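Local coordinates for hypothetical protein PA1234 (Pseudomonas aeruginosa, PDB 1Z6N) that is of unknown function but belongs to the thioredoxin family and binds a metal ion, and may take part in thiol-disulfide chemistry, at residues C69-A74 with D149-A154. Sequence-based numbering, arbitrary orientation.
Sequences CQINLA and DYLEHA
Leu151 holds CG anti to its own carbonyl carbon (chi1 -78°), and the turn at chi2 (-79°) then brings both methyls against Ile71. On the other helix, Ile71 has CG1 anti to the carbonyl carbon (chi1 -66°), which puts CG2 anti to the backbone N, the branch that meets Leu151. The two side chains cross at about a right angle, with Ile71 CG2 lying 3.9 Å from Leu151 CD2 and 4.0 Å from Leu151 CD1. Leu151 CD1 also reaches past the side chain to the backbone, where it sits 3.1 Å from Ile71 O, a tight approach, so the exact position of this methyl is to be read with caution. One turn farther along helix 151-164, Ala154 points its CB at helix 67-82 and touches the amide of Asn72, OD1 to CB at 3.5 Å; the small side chain is consistent with the close approach of the backbones here, with the CA atoms of Asn72 and Ala154 5.9 Å apart. In the thioredoxin fold of this protein, helix 67-82 follows strand 56-61 and carries near its start Cys69, the second cysteine of a CxxC pattern like that of thioredoxins. The C-terminal helix packs beside the helix that carries this pattern, whose redox role is unconfirmed. No direct hydrogen bond spans the two segments. Instead, a water donates to Asn72 OD1 at 2.8 Å and, weakly, to Tyr150 O, bridging the buried amide to the turn that leads into helix 151-164. The other end of the amide, Asn72 ND2, is hydrogen-bonded to Tyr145 OH, while Ile71 also touches Phe32, and Leu151 touches Leu36, both of helix 23-39.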
ATOM      1  N   CYS A  69      -7.650  -2.662  -2.407  1.00  7.12           N
ATOM      2  CA  CYS A  69      -6.351  -3.351  -2.411  1.00  7.95           C
ATOM      3  C   CYS A  69      -5.786  -3.473  -3.819  1.00  7.90           C
ATOM      4  O   CYS A  69      -4.594  -3.238  -4.033  1.00  8.75           O
ATOM      5  CB  CYS A  69      -6.462  -4.741  -1.791  1.00  8.55           C
ATOM      6  SG  CYS A  69      -6.815  -4.674  -0.015  1.00  9.41           S
ATOM      7  N   GLN A  70      -6.622  -3.851  -4.783  1.00  6.85           N
ATOM      8  CA  GLN A  70      -6.140  -3.968  -6.164  1.00  7.29           C
ATOM      9  C   GLN A  70      -5.506  -2.662  -6.649  1.00  7.65           C
ATOM     10  O   GLN A  70      -4.423  -2.658  -7.243  1.00  9.01           O
ATOM     11  CB  GLN A  70      -7.271  -4.383  -7.108  1.00  7.47           C
ATOM     12  CG  GLN A  70      -7.870  -5.741  -6.780  1.00  8.30           C
ATOM     13  CD  GLN A  70      -9.240  -5.921  -7.383  1.00  8.79           C
ATOM     14  OE1 GLN A  70      -9.731  -5.051  -8.127  1.00  9.65           O
ATOM     15  NE2 GLN A  70      -9.878  -7.047  -7.073  1.00  8.30           N
ATOM     16  N   ILE A  71      -6.195  -1.558  -6.377  1.00  7.02           N
ATOM     17  CA  ILE A  71      -5.759  -0.220  -6.796  1.00  7.62           C
ATOM     18  C   ILE A  71      -4.501   0.196  -6.061  1.00  7.66           C
ATOM     19  O   ILE A  71      -3.467   0.438  -6.668  1.00  7.46           O
ATOM     20  CB  ILE A  71      -6.870   0.808  -6.559  1.00  7.27           C
ATOM     21  CG1 ILE A  71      -8.062   0.505  -7.482  1.00  7.67           C
ATOM     22  CG2 ILE A  71      -6.360   2.236  -6.798  1.00  7.16           C
ATOM     23  CD1 ILE A  71      -9.379   1.166  -7.063  1.00  9.47           C
ATOM     24  N   ASN A  72      -4.582   0.312  -4.733  1.00  7.32           N
ATOM     25  CA  ASN A  72      -3.483   0.959  -4.043  1.00  7.54           C
ATOM     26  C   ASN A  72      -2.258   0.087  -3.913  1.00  7.30           C
ATOM     27  O   ASN A  72      -1.142   0.596  -3.872  1.00  7.73           O
ATOM     28  CB  ASN A  72      -3.941   1.491  -2.694  1.00  7.58           C
ATOM     29  CG  ASN A  72      -5.036   2.513  -2.840  1.00  7.02           C
ATOM     30  OD1 ASN A  72      -4.831   3.577  -3.426  1.00  7.98           O
ATOM     31  ND2 ASN A  72      -6.226   2.176  -2.343  1.00  7.75           N
ATOM     32  N   LEU A  73      -2.452  -1.230  -3.853  1.00  7.17           N
ATOM     33  CA  LEU A  73      -1.293  -2.101  -3.775  1.00  7.10           C
ATOM     34  C   LEU A  73      -0.594  -2.244  -5.129  1.00  7.29           C
ATOM     35  O   LEU A  73       0.628  -2.379  -5.156  1.00  7.90           O
ATOM     36  CB  LEU A  73      -1.639  -3.452  -3.151  1.00  6.88           C
ATOM     37  CG  LEU A  73      -2.187  -3.330  -1.724  1.00  7.84           C
ATOM     38  CD1 LEU A  73      -2.467  -4.737  -1.154  1.00  8.56           C
ATOM     39  CD2 LEU A  73      -1.232  -2.554  -0.816  1.00  8.51           C
ATOM     40  N   ALA A  74      -1.345  -2.160  -6.233  1.00  7.25           N
ATOM     41  CA  ALA A  74      -0.672  -2.073  -7.544  1.00  7.19           C
ATOM     42  C   ALA A  74       0.264  -0.853  -7.570  1.00  8.06           C
ATOM     43  O   ALA A  74       1.391  -0.923  -8.075  1.00  8.61           O
ATOM     44  CB  ALA A  74      -1.686  -2.009  -8.685  1.00  7.78           C
ATOM     45  N   ASP A 149      -7.437   6.957 -11.247  1.00 12.45           N
ATOM     46  CA  ASP A 149      -6.899   8.300 -11.439  1.00 12.72           C
ATOM     47  C   ASP A 149      -6.064   8.829 -10.257  1.00 12.23           C
ATOM     48  O   ASP A 149      -5.459   9.897 -10.358  1.00 12.64           O
ATOM     49  CB  ASP A 149      -8.009   9.284 -11.832  1.00 13.09           C
ATOM     50  CG  ASP A 149      -8.635   8.959 -13.189  1.00 15.02           C
ATOM     51  OD1 ASP A 149      -8.038   8.193 -13.974  1.00 16.69           O
ATOM     52  OD2 ASP A 149      -9.731   9.485 -13.471  1.00 19.44           O
ATOM     53  N   TYR A 150      -6.018   8.072  -9.159  1.00 11.44           N
ATOM     54  CA  TYR A 150      -5.278   8.486  -7.961  1.00 10.94           C
ATOM     55  C   TYR A 150      -4.203   7.472  -7.545  1.00 10.53           C
ATOM     56  O   TYR A 150      -3.819   7.416  -6.372  1.00  9.64           O
ATOM     57  CB  TYR A 150      -6.236   8.715  -6.791  1.00 10.76           C
ATOM     58  CG  TYR A 150      -7.155   9.903  -6.931  1.00 11.65           C
ATOM     59  CD1 TYR A 150      -8.373   9.791  -7.592  1.00 12.39           C
ATOM     60  CD2 TYR A 150      -6.820  11.132  -6.361  1.00 10.01           C
ATOM     61  CE1 TYR A 150      -9.234  10.861  -7.702  1.00 12.05           C
ATOM     62  CE2 TYR A 150      -7.678  12.228  -6.466  1.00 10.73           C
ATOM     63  CZ  TYR A 150      -8.879  12.088  -7.146  1.00 11.49           C
ATOM     64  OH  TYR A 150      -9.726  13.166  -7.250  1.00 12.87           O
ATOM     65  N   LEU A 151      -3.701   6.686  -8.502  1.00 10.19           N
ATOM     66  CA  LEU A 151      -2.628   5.736  -8.198  1.00 10.72           C
ATOM     67  C   LEU A 151      -1.373   6.414  -7.675  1.00 10.47           C
ATOM     68  O   LEU A 151      -0.789   5.958  -6.691  1.00 10.48           O
ATOM     69  CB  LEU A 151      -2.269   4.879  -9.414  1.00 11.48           C
ATOM     70  CG  LEU A 151      -3.199   3.727  -9.766  1.00 13.15           C
ATOM     71  CD1 LEU A 151      -3.002   2.521  -8.902  1.00 11.59           C
ATOM     72  CD2 LEU A 151      -4.627   4.135  -9.719  1.00 15.76           C
ATOM     73  N   GLU A 152      -0.960   7.507  -8.314  1.00  9.85           N
ATOM     74  CA  GLU A 152       0.235   8.211  -7.873  1.00 10.52           C
ATOM     75  C   GLU A 152       0.085   8.712  -6.421  1.00 10.37           C
ATOM     76  O   GLU A 152       1.067   8.775  -5.673  1.00 11.10           O
ATOM     77  CB  GLU A 152       0.538   9.387  -8.794  1.00 10.88           C
ATOM     78  CG  GLU A 152      -0.494  10.489  -8.720  1.00 14.19           C
ATOM     79  CD  GLU A 152      -0.315  11.534  -9.797  1.00 18.36           C
ATOM     80  OE1 GLU A 152      -0.115  11.157 -10.975  1.00 19.93           O
ATOM     81  OE2 GLU A 152      -0.386  12.734  -9.460  1.00 20.58           O
ATOM     82  N   HIS A 153      -1.148   9.050  -6.041  1.00 10.19           N
ATOM     83  CA  HIS A 153      -1.425   9.599  -4.703  1.00  9.73           C
ATOM     84  C   HIS A 153      -1.187   8.590  -3.581  1.00  9.44           C
ATOM     85  O   HIS A 153      -0.809   8.989  -2.461  1.00  9.17           O
ATOM     86  CB  HIS A 153      -2.859  10.135  -4.609  1.00  9.97           C
ATOM     87  CG  HIS A 153      -3.183  11.187  -5.621  1.00 10.41           C
ATOM     88  ND1 HIS A 153      -3.316  10.907  -6.965  1.00 10.95           N
ATOM     89  CD2 HIS A 153      -3.421  12.513  -5.487  1.00 10.88           C
ATOM     90  CE1 HIS A 153      -3.611  12.018  -7.616  1.00 10.76           C
ATOM     91  NE2 HIS A 153      -3.686  13.008  -6.742  1.00 11.37           N
ATOM     92  N   ALA A 154      -1.406   7.302  -3.860  1.00  8.55           N
ATOM     93  CA  ALA A 154      -1.122   6.278  -2.860  1.00  8.10           C
ATOM     94  C   ALA A 154       0.379   6.293  -2.558  1.00  8.19           C
ATOM     95  O   ALA A 154       0.791   6.223  -1.392  1.00  8.43           O
ATOM     96  CB  ALA A 154      -1.566   4.891  -3.365  1.00  7.96           C
TER
HETATM   97  O   HOH W   1      -5.322   5.174  -5.695  1.00 10.58           O